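Local coordinates for protein BvnE (Penicillium brevicompactum, PDB 6U9I) that acts as a stereoselective semipinacolase, an isomerase that shapes the fungal alkaloid brevianamide during its assembly, at residues T121-E125 with G126-R130; R15-L18 with I19-H23; I89-E92 with R93-K96. All blocks are in the same frame, centred on the assembly; numbering follows the deposited sequence.

Contact 1. Residues T121-E125 with G126-R130; sequences TFNEE and GTLLR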
ATOM      1  N   THR A 121     -11.234  -3.687  -5.015  1.00 14.39           N
ATOM      2  CA  THR A 121     -12.593  -3.152  -5.000  1.00 10.78           C
ATOM      3  C   THR A 121     -13.524  -4.216  -5.562  1.00 13.03           C
ATOM      4  O   THR A 121     -13.232  -4.809  -6.607  1.00 14.29           O
ATOM      5  CB  THR A 121     -12.722  -1.871  -5.837  1.00 13.86           C
ATOM      6  OG1 THR A 121     -11.717  -0.933  -5.433  1.00 15.72           O
ATOM      7  CG2 THR A 121     -14.103  -1.245  -5.617  1.00 13.90           C
ATOM      8  N   PHE A 122     -14.637  -4.458  -4.877  1.00 14.03           N
ATOM      9  CA  PHE A 122     -15.608  -5.440  -5.328  1.00 13.64           C
ATOM     10  C   PHE A 122     -16.851  -4.737  -5.858  1.00 16.93           C
ATOM     11  O   PHE A 122     -17.051  -3.535  -5.660  1.00 16.01           O
ATOM     12  CB  PHE A 122     -15.953  -6.413  -4.198  1.00 14.61           C
ATOM     13  CG  PHE A 122     -14.791  -7.281  -3.795  1.00 14.15           C
ATOM     14  CD1 PHE A 122     -14.555  -8.478  -4.449  1.00 20.20           C
ATOM     15  CD2 PHE A 122     -13.920  -6.877  -2.801  1.00 16.66           C
ATOM     16  CE1 PHE A 122     -13.476  -9.278  -4.106  1.00 15.56           C
ATOM     17  CE2 PHE A 122     -12.837  -7.672  -2.443  1.00 17.15           C
ATOM     18  CZ  PHE A 122     -12.618  -8.866  -3.094  1.00 17.82           C
ATOM     19  N   ASN A 123     -17.679  -5.504  -6.565  1.00 15.76           N
ATOM     20  CA  ASN A 123     -18.977  -5.001  -6.986  1.00 14.08           C
ATOM     21  C   ASN A 123     -19.864  -4.780  -5.755  1.00 18.51           C
ATOM     22  O   ASN A 123     -19.501  -5.100  -4.618  1.00 18.56           O
ATOM     23  CB  ASN A 123     -19.615  -5.960  -8.003  1.00 16.25           C
ATOM     24  CG  ASN A 123     -19.927  -7.341  -7.415  1.00 24.75           C
ATOM     25  OD1 ASN A 123     -19.572  -7.642  -6.278  1.00 20.67           O
ATOM     26  ND2 ASN A 123     -20.590  -8.191  -8.209  1.00 21.49           N
ATOM     27  N   GLU A 124     -21.059  -4.232  -5.994  1.00 20.32           N
ATOM     28  CA  GLU A 124     -21.931  -3.831  -4.892  1.00 18.42           C
ATOM     29  C   GLU A 124     -22.263  -5.001  -3.984  1.00 21.85           C
ATOM     30  O   GLU A 124     -22.360  -4.836  -2.764  1.00 22.60           O
ATOM     31  CB  GLU A 124     -23.223  -3.212  -5.439  1.00 21.42           C
ATOM     32  CG  GLU A 124     -24.070  -2.554  -4.358  1.00 31.58           C
ATOM     33  CD  GLU A 124     -24.988  -3.531  -3.639  1.00 47.52           C
ATOM     34  OE1 GLU A 124     -25.290  -3.300  -2.441  1.00 55.35           O
ATOM     35  OE2 GLU A 124     -25.402  -4.535  -4.264  1.00 52.36           O
ATOM     36  N   GLU A 125     -22.444  -6.186  -4.559  1.00 17.88           N
ATOM     37  CA  GLU A 125     -22.782  -7.359  -3.770  1.00 18.90           C
ATOM     38  C   GLU A 125     -21.580  -7.931  -3.035  1.00 25.38           C
ATOM     39  O   GLU A 125     -21.752  -8.826  -2.196  1.00 23.60           O
ATOM     40  CB  GLU A 125     -23.390  -8.438  -4.667  1.00 26.43           C
ATOM     41  CG  GLU A 125     -24.492  -7.925  -5.598  1.00 38.49           C
ATOM     42  CD  GLU A 125     -23.981  -7.605  -7.005  1.00 48.16           C
ATOM     43  OE1 GLU A 125     -23.397  -6.517  -7.217  1.00 28.43           O
ATOM     44  OE2 GLU A 125     -24.169  -8.452  -7.908  1.00 59.83           O
ATOM     45  N   GLY A 126     -20.376  -7.446  -3.338  1.00 21.70           N
ATOM     46  CA  GLY A 126     -19.172  -7.957  -2.710  1.00 22.33           C
ATOM     47  C   GLY A 126     -18.746  -9.333  -3.164  1.00 19.77           C
ATOM     48  O   GLY A 126     -17.996  -9.999  -2.450  1.00 24.02           O
ATOM     49  N   THR A 127     -19.183  -9.770  -4.344  1.00 20.18           N
ATOM     50  CA  THR A 127     -19.000 -11.136  -4.814  1.00 23.00           C
ATOM     51  C   THR A 127     -18.118 -11.251  -6.044  1.00 25.09           C
ATOM     52  O   THR A 127     -17.771 -12.370  -6.425  1.00 25.54           O
ATOM     53  CB  THR A 127     -20.352 -11.768  -5.157  1.00 23.17           C
ATOM     54  OG1 THR A 127     -20.954 -11.014  -6.224  1.00 25.48           O
ATOM     55  CG2 THR A 127     -21.269 -11.769  -3.938  1.00 30.79           C
ATOM     56  N   LEU A 128     -17.787 -10.139  -6.696  1.00 17.42           N
ATOM     57  CA  LEU A 128     -16.898 -10.139  -7.841  1.00 17.43           C
ATOM     58  C   LEU A 128     -15.930  -8.978  -7.704  1.00 15.43           C
ATOM     59  O   LEU A 128     -16.328  -7.873  -7.328  1.00 17.16           O
ATOM     60  CB  LEU A 128     -17.667  -9.999  -9.162  1.00 17.90           C
ATOM     61  CG  LEU A 128     -18.495 -11.183  -9.657  1.00 22.34           C
ATOM     62  CD1 LEU A 128     -19.191 -10.774 -10.948  1.00 24.21           C
ATOM     63  CD2 LEU A 128     -17.611 -12.392  -9.893  1.00 18.95           C
ATOM     64  N   LEU A 129     -14.670  -9.235  -8.024  1.00 16.30           N
ATOM     65  CA  LEU A 129     -13.641  -8.203  -8.022  1.00 12.94           C
ATOM     66  C   LEU A 129     -13.791  -7.297  -9.242  1.00 13.22           C
ATOM     67  O   LEU A 129     -13.810  -7.777 -10.376  1.00 15.97           O
ATOM     68  CB  LEU A 129     -12.268  -8.868  -8.029  1.00 17.04           C
ATOM     69  CG  LEU A 129     -11.022  -8.013  -7.938  1.00 19.51           C
ATOM     70  CD1 LEU A 129     -10.958  -7.279  -6.593  1.00 15.92           C
ATOM     71  CD2 LEU A 129      -9.866  -8.979  -8.094  1.00 19.85           C
ATOM     72  N   ARG A 130     -13.868  -5.980  -9.018  1.00 17.18           N
ATOM     73  CA  ARG A 130     -14.022  -5.043 -10.129  1.00 13.27           C
ATOM     74  C   ARG A 130     -12.809  -4.147 -10.342  1.00 17.04           C
ATOM     75  O   ARG A 130     -12.732  -3.473 -11.374  1.00 16.00           O
ATOM     76  CB  ARG A 130     -15.275  -4.171  -9.935  1.00 16.45           C
ATOM     77  CG  ARG A 130     -15.157  -3.126  -8.829  1.00 15.60           C
ATOM     78  CD  ARG A 130     -16.420  -2.248  -8.732  1.00 15.77           C
ATOM     79  NE  ARG A 130     -16.653  -1.500  -9.976  1.00 17.39           N
ATOM     80  CZ  ARG A 130     -17.723  -0.742 -10.187  1.00 21.06           C
ATOM     81  NH1 ARG A 130     -17.876  -0.079 -11.341  1.00 17.74           N
ATOM     82  NH2 ARG A 130     -18.635  -0.631  -9.238  1.00 16.82           N
TER
HETATM   83  O   HOH W   1     -18.643  -1.385  -6.267  1.00 15.58           O

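Contact 2. Residues R15-L18 with I19-H23; sequences REQL and IVSAH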
ATOM      1  N   ARG A  15     -19.247  -6.812   5.702  1.00 26.74           N
ATOM      2  CA  ARG A  15     -17.829  -6.911   6.037  1.00 26.18           C
ATOM      3  C   ARG A  15     -17.336  -8.347   5.913  1.00 24.32           C
ATOM      4  O   ARG A  15     -16.278  -8.607   5.333  1.00 22.18           O
ATOM      5  CB  ARG A  15     -17.574  -6.388   7.449  1.00 27.74           C
ATOM      6  CG  ARG A  15     -16.127  -6.544   7.878  1.00 23.72           C
ATOM      7  CD  ARG A  15     -15.898  -6.161   9.340  1.00 31.34           C
ATOM      8  NE  ARG A  15     -14.467  -6.076   9.632  1.00 29.73           N
ATOM      9  CZ  ARG A  15     -13.743  -4.982   9.434  1.00 24.71           C
ATOM     10  NH1 ARG A  15     -14.325  -3.881   8.950  1.00 22.21           N
ATOM     11  NH2 ARG A  15     -12.441  -4.987   9.705  1.00 23.02           N
ATOM     12  N   GLU A  16     -18.087  -9.303   6.459  1.00 24.20           N
ATOM     13  CA  GLU A  16     -17.627 -10.684   6.387  1.00 27.80           C
ATOM     14  C   GLU A  16     -17.612 -11.182   4.946  1.00 24.17           C
ATOM     15  O   GLU A  16     -16.688 -11.898   4.546  1.00 21.82           O
ATOM     16  CB  GLU A  16     -18.491 -11.578   7.284  1.00 31.02           C
ATOM     17  CG  GLU A  16     -18.431 -11.204   8.775  1.00 45.83           C
ATOM     18  CD  GLU A  16     -19.215  -9.935   9.121  1.00 63.33           C
ATOM     19  OE1 GLU A  16     -19.946  -9.420   8.247  1.00 58.70           O
ATOM     20  OE2 GLU A  16     -19.096  -9.449  10.268  1.00 60.48           O
ATOM     21  N   GLN A  17     -18.606 -10.784   4.146  1.00 22.42           N
ATOM     22  CA  GLN A  17     -18.617 -11.154   2.734  1.00 19.67           C
ATOM     23  C   GLN A  17     -17.383 -10.622   2.009  1.00 18.95           C
ATOM     24  O   GLN A  17     -16.797 -11.323   1.178  1.00 20.06           O
ATOM     25  CB  GLN A  17     -19.878 -10.625   2.057  1.00 21.99           C
ATOM     26  CG  GLN A  17     -19.858 -10.764   0.530  1.00 27.30           C
ATOM     27  CD  GLN A  17     -19.960 -12.208   0.065  1.00 36.58           C
ATOM     28  OE1 GLN A  17     -21.056 -12.711  -0.168  1.00 46.09           O
ATOM     29  NE2 GLN A  17     -18.816 -12.878  -0.081  1.00 31.61           N
ATOM     30  N   LEU A  18     -16.988  -9.376   2.297  1.00 16.25           N
ATOM     31  CA  LEU A  18     -15.818  -8.811   1.625  1.00 15.99           C
ATOM     32  C   LEU A  18     -14.542  -9.527   2.059  1.00 17.28           C
ATOM     33  O   LEU A  18     -13.640  -9.756   1.243  1.00 16.62           O
ATOM     34  CB  LEU A  18     -15.733  -7.305   1.895  1.00 16.39           C
ATOM     35  CG  LEU A  18     -16.828  -6.463   1.212  1.00 17.03           C
ATOM     36  CD1 LEU A  18     -16.956  -5.083   1.855  1.00 16.31           C
ATOM     37  CD2 LEU A  18     -16.550  -6.322  -0.300  1.00 16.77           C
ATOM     38  N   ILE A  19     -14.464  -9.919   3.334  1.00 18.53           N
ATOM     39  CA  ILE A  19     -13.302 -10.668   3.800  1.00 18.02           C
ATOM     40  C   ILE A  19     -13.247 -12.039   3.139  1.00 15.18           C
ATOM     41  O   ILE A  19     -12.181 -12.492   2.714  1.00 17.73           O
ATOM     42  CB  ILE A  19     -13.319 -10.762   5.340  1.00 19.94           C
ATOM     43  CG1 ILE A  19     -13.054  -9.377   5.935  1.00 22.88           C
ATOM     44  CG2 ILE A  19     -12.302 -11.807   5.833  1.00 21.40           C
ATOM     45  CD1 ILE A  19     -13.111  -9.305   7.452  1.00 27.57           C
ATOM     46  N   VAL A  20     -14.400 -12.714   3.016  1.00 17.32           N
ATOM     47  CA  VAL A  20     -14.450 -13.997   2.319  1.00 16.88           C
ATOM     48  C   VAL A  20     -14.001 -13.849   0.869  1.00 16.33           C
ATOM     49  O   VAL A  20     -13.226 -14.668   0.359  1.00 18.05           O
ATOM     50  CB  VAL A  20     -15.863 -14.605   2.420  1.00 21.60           C
ATOM     51  CG1 VAL A  20     -16.052 -15.697   1.385  1.00 25.47           C
ATOM     52  CG2 VAL A  20     -16.102 -15.139   3.834  1.00 24.98           C
ATOM     53  N   SER A  21     -14.465 -12.803   0.175  1.00 18.36           N
ATOM     54  CA  SER A  21     -14.030 -12.645  -1.215  1.00 16.39           C
ATOM     55  C   SER A  21     -12.568 -12.240  -1.329  1.00 14.15           C
ATOM     56  O   SER A  21     -11.908 -12.614  -2.307  1.00 15.91           O
ATOM     57  CB  SER A  21     -14.913 -11.649  -1.974  1.00 20.25           C
ATOM     58  OG  SER A  21     -16.279 -11.967  -1.821  1.00 21.69           O
ATOM     59  N   ALA A  22     -12.043 -11.471  -0.367  1.00 16.21           N
ATOM     60  CA  ALA A  22     -10.616 -11.165  -0.398  1.00 14.45           C
ATOM     61  C   ALA A  22      -9.785 -12.420  -0.156  1.00 14.73           C
ATOM     62  O   ALA A  22      -8.758 -12.637  -0.814  1.00 14.41           O
ATOM     63  CB  ALA A  22     -10.274 -10.092   0.641  1.00 16.86           C
ATOM     64  N   HIS A  23     -10.208 -13.270   0.783  1.00 16.53           N
ATOM     65  CA  HIS A  23      -9.467 -14.508   0.984  1.00 18.76           C
ATOM     66  C   HIS A  23      -9.623 -15.447  -0.198  1.00 17.58           C
ATOM     67  O   HIS A  23      -8.690 -16.192  -0.520  1.00 19.56           O
ATOM     68  CB  HIS A  23      -9.902 -15.178   2.288  1.00 20.80           C
ATOM     69  CG  HIS A  23      -9.273 -14.565   3.503  1.00 25.54           C
ATOM     70  ND1 HIS A  23      -7.910 -14.575   3.719  1.00 31.58           N
ATOM     71  CD2 HIS A  23      -9.814 -13.904   4.554  1.00 27.25           C
ATOM     72  CE1 HIS A  23      -7.642 -13.952   4.854  1.00 29.41           C
ATOM     73  NE2 HIS A  23      -8.779 -13.534   5.379  1.00 26.34           N
TER

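Contact 3. Residues I89-E92 with R93-K96; sequences IVDE and RLRK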
ATOM      1  N   ILE A  89      -8.033  -4.949   5.697  1.00 12.83           N
ATOM      2  CA  ILE A  89      -8.645  -3.692   6.112  1.00 13.30           C
ATOM      3  C   ILE A  89      -9.844  -3.497   5.206  1.00 15.89           C
ATOM      4  O   ILE A  89      -9.687  -3.493   3.985  1.00 16.35           O
ATOM      5  CB  ILE A  89      -7.660  -2.522   5.974  1.00 15.94           C
ATOM      6  CG1 ILE A  89      -6.385  -2.816   6.764  1.00 16.58           C
ATOM      7  CG2 ILE A  89      -8.308  -1.220   6.411  1.00 16.80           C
ATOM      8  CD1 ILE A  89      -5.269  -1.846   6.454  1.00 19.69           C
ATOM      9  N   VAL A  90     -11.038  -3.347   5.781  1.00 14.45           N
ATOM     10  CA  VAL A  90     -12.279  -3.439   5.008  1.00 16.63           C
ATOM     11  C   VAL A  90     -13.062  -2.138   5.122  1.00 18.89           C
ATOM     12  O   VAL A  90     -13.434  -1.730   6.232  1.00 18.34           O
ATOM     13  CB  VAL A  90     -13.149  -4.619   5.467  1.00 16.34           C
ATOM     14  CG1 VAL A  90     -14.404  -4.718   4.585  1.00 17.43           C
ATOM     15  CG2 VAL A  90     -12.356  -5.906   5.408  1.00 17.80           C
ATOM     16  N   ASP A  91     -13.361  -1.512   3.967  1.00 17.18           N
ATOM     17  CA  ASP A  91     -14.281  -0.375   3.891  1.00 17.30           C
ATOM     18  C   ASP A  91     -15.573  -0.895   3.267  1.00 18.22           C
ATOM     19  O   ASP A  91     -15.671  -1.006   2.043  1.00 19.34           O
ATOM     20  CB  ASP A  91     -13.683   0.774   3.078  1.00 16.85           C
ATOM     21  CG  ASP A  91     -14.557   2.046   3.096  1.00 19.95           C
ATOM     22  OD1 ASP A  91     -15.762   1.953   3.392  1.00 20.84           O
ATOM     23  OD2 ASP A  91     -14.039   3.149   2.796  1.00 20.18           O
ATOM     24  N   GLU A  92     -16.559  -1.215   4.118  1.00 17.63           N
ATOM     25  CA  GLU A  92     -17.826  -1.767   3.633  1.00 21.05           C
ATOM     26  C   GLU A  92     -18.523  -0.815   2.674  1.00 17.93           C
ATOM     27  O   GLU A  92     -19.118  -1.246   1.681  1.00 22.91           O
ATOM     28  CB  GLU A  92     -18.763  -2.053   4.804  1.00 25.77           C
ATOM     29  CG  GLU A  92     -18.551  -3.358   5.495  1.00 29.31           C
ATOM     30  CD  GLU A  92     -19.617  -3.601   6.550  1.00 42.34           C
ATOM     31  OE1 GLU A  92     -19.279  -3.590   7.753  1.00 39.60           O
ATOM     32  OE2 GLU A  92     -20.799  -3.783   6.172  1.00 40.57           O
ATOM     33  N   ARG A  93     -18.492   0.482   2.978  1.00 19.73           N
ATOM     34  CA  ARG A  93     -19.214   1.451   2.160  1.00 20.56           C
ATOM     35  C   ARG A  93     -18.674   1.491   0.734  1.00 23.17           C
ATOM     36  O   ARG A  93     -19.447   1.548  -0.231  1.00 21.01           O
ATOM     37  CB  ARG A  93     -19.133   2.836   2.798  1.00 22.06           C
ATOM     38  CG  ARG A  93     -19.806   3.913   1.956  1.00 27.84           C
ATOM     39  CD  ARG A  93     -20.054   5.187   2.747  1.00 39.20           C
ATOM     40  NE  ARG A  93     -20.588   6.232   1.873  1.00 48.45           N
ATOM     41  CZ  ARG A  93     -21.878   6.543   1.782  1.00 50.31           C
ATOM     42  NH1 ARG A  93     -22.273   7.502   0.953  1.00 50.20           N
ATOM     43  NH2 ARG A  93     -22.771   5.900   2.526  1.00 54.95           N
ATOM     44  N   LEU A  94     -17.354   1.462   0.580  1.00 17.69           N
ATOM     45  CA  LEU A  94     -16.715   1.510  -0.725  1.00 15.27           C
ATOM     46  C   LEU A  94     -16.493   0.133  -1.343  1.00 15.97           C
ATOM     47  O   LEU A  94     -16.003   0.058  -2.481  1.00 18.16           O
ATOM     48  CB  LEU A  94     -15.379   2.249  -0.620  1.00 16.58           C
ATOM     49  CG  LEU A  94     -15.456   3.676  -0.065  1.00 21.89           C
ATOM     50  CD1 LEU A  94     -14.113   4.366  -0.173  1.00 20.39           C
ATOM     51  CD2 LEU A  94     -16.524   4.481  -0.816  1.00 28.18           C
ATOM     52  N   ARG A  95     -16.840  -0.947  -0.636  1.00 15.94           N
ATOM     53  CA  ARG A  95     -16.599  -2.317  -1.106  1.00 14.51           C
ATOM     54  C   ARG A  95     -15.117  -2.552  -1.378  1.00 16.13           C
ATOM     55  O   ARG A  95     -14.750  -3.237  -2.337  1.00 14.25           O
ATOM     56  CB  ARG A  95     -17.416  -2.650  -2.360  1.00 19.20           C
ATOM     57  CG  ARG A  95     -18.789  -3.235  -2.102  1.00 26.70           C
ATOM     58  CD  ARG A  95     -19.639  -2.273  -1.364  1.00 28.99           C
ATOM     59  NE  ARG A  95     -21.056  -2.612  -1.391  1.00 27.47           N
ATOM     60  CZ  ARG A  95     -21.976  -1.857  -0.811  1.00 30.43           C
ATOM     61  NH1 ARG A  95     -23.264  -2.189  -0.860  1.00 28.44           N
ATOM     62  NH2 ARG A  95     -21.590  -0.770  -0.160  1.00 33.33           N
ATOM     63  N   LYS A  96     -14.255  -2.007  -0.521  1.00 14.32           N
ATOM     64  CA  LYS A  96     -12.818  -2.126  -0.729  1.00 12.71           C
ATOM     65  C   LYS A  96     -12.188  -2.941   0.393  1.00 15.28           C
ATOM     66  O   LYS A  96     -12.630  -2.880   1.545  1.00 15.54           O
ATOM     67  CB  LYS A  96     -12.153  -0.765  -0.810  1.00 15.69           C
ATOM     68  CG  LYS A  96     -12.533  -0.019  -2.087  1.00 15.64           C
ATOM     69  CD  LYS A  96     -11.799   1.293  -2.174  1.00 17.00           C
ATOM     70  CE  LYS A  96     -12.397   2.184  -3.253  1.00 19.39           C
ATOM     71  NZ  LYS A  96     -11.986   1.782  -4.647  1.00 21.69           N
TER

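Contact 1. Residues T121-E125 with G126-R130
The side chain of N123 folds back over its own turn and takes two backbone N-H groups on one oxygen. T127 N lies 2.9 Å from N123 OD1, in the plane of the amide. L128 N comes to N123 OD1 at 3.1 Å, from above that plane. Chi1 of 64° makes this possible: it sets CG between the backbone N and the carbonyl carbon. At the other end of the amide, N123 ND2 makes a weak bond to T127 OG1 at 3.5 Å.

Backbone bonds close the hairpin. G126 N to N123 O, 2.8 Å, completes a type I beta turn. N123 N bonds L128 O at 2.8 Å, and R130 N bonds T121 O. A water donates to F122 O and accepts from R130 NH2. G126 has positive phi (73°), and a side-chain carbon there would run into E125 O.

The apolar contacts lie further along the strands. L129 CD1 sits over one face of the F122 ring, 4.2 Å from its centroid, in a CH-pi contact. T121 CG2 meets R130 CG at 3.9 Å.

The turn links strands 110-122 and 129-136, and the loop 93-95 lies beside it. The F122 ring packs on L18 and S21 of helix 14-31, and S21 OG bonds G126 O. L128 and R130 touch T42 of strand 41-42.

Contact 2. Residues R15-L18 with I19-H23
R15 sends CG trans to its backbone N (chi1 177°) and runs straight out to NE. I19 places CG1 opposite its carbonyl carbon (chi1 -69°), which turns CD1 back one helical turn toward R15. The methyl I19 CD1 ends 4.1 Å from R15 CG, and it is equally near NE. The two chains cross at an angle, and the methyl approaches the guanidinium obliquely. I19 CG1 also rests against the backbone, 3.4 Å from R15 O.

A second pair lies on another side of the helix. The Q17 chain bends at chi2 and brings NE2 to 3.2 Å from S21 OG. The hydroxyl leans back over the preceding turn, with S21 OG 3.1 Å from Q17 O. Its hydrogen bond goes to the carbonyl of G126, in the hairpin turn beside the helix. That bond is likely to hold the hydroxyl in this rotation.

These residues form about two and a half turns near the start of alpha helix 14-31. The backbone makes the regular i to i+4 bonds. I19 N reaches R15 O at 3.0 Å, V20 N reaches E16 O at 2.9 Å, and A22 N reaches L18 O at 2.8 Å. S21 N bonds Q17 O in the same way. L18, S21 and A22 are buried on the side facing the sheet and the hairpin turn. L18 and A22 touch V97 there, and I19 packs on V90 of strand 89-91. V20 is exposed, with its CG2 3.4 Å from E16 O.

The polar end of R15 belongs to the dimer interface, where its guanidinium forms a salt bridge with D91 of the second subunit and its chain packs on L94 of that subunit.

Contact 3. Residues I89-E92 with R93-K96
D91 N gives its hydrogen to K96 O at 2.9 Å, a nearly straight bond. The return bond, K96 N to D91 O, is 3.1 Å. Together they make D91 and K96 an antiparallel hydrogen-bonded pair, where the chain turns from strand 89-91 into strand 96-107. R95 and K96 both face D91, which is a G1 beta bulge. R95 takes the left-handed backbone conformation that suits the first position of this bulge (phi 58°).

The D91 side chain reaches forward over the turn that follows it, with CG anti to the backbone N (chi1 -174°). L94 N meets D91 OD1 at 3.3 Å, from well above the carboxylate plane. The other oxygen, D91 OD2, lies against the leucine side chain, 3.2 Å from L94 CD1. OD2 also accepts from V90 N of the second subunit, with R15 of that subunit as its charged partner. With an alanine here, R15 and V90 N of the second subunit would probably be left without their partner, and L94 N without its side-chain acceptor.

E92 O is held more loosely. R95 NH2 approaches it at 3.1 Å, with a bent, weak bond, and R95 N adds another weak bond at 3.3 Å. R95 NH2 also makes a weak bond to R93 O, 3.2 Å away. The R95 chain, bent at chi2, brings NH2 beside these two carbonyls, while its NH1 forms a salt bridge with E124. K96 points its amine to T121.

The D91 carboxylate is buried, with an arginine and backbone N-H groups around it. This setting is likely to steady its negative charge, and probably links the shape of the turn to the pairing of the two subunits.

In the fold
The three contacts lie side by side at one end of the chain, with centres about 10 Å apart. Each has a buried part: F122 and L129 in contact 1, L18, S21 and A22 in contact 2, I89, V90 and D91 in contact 3. E124 and E125 at the tip of contact 1 and R93 in contact 3 are exposed. Contacts 1 and 3 are tight turns on one mixed sheet, joined where R95 O takes the N-H of F122. Helix 14-31 of contact 2 packs on strands 89-91, 96-107 and 110-122. L18 touches F122 with CD2 and V90 with CD1. Contact 1 stays within one subunit, while contacts 2 and 3 reach the second.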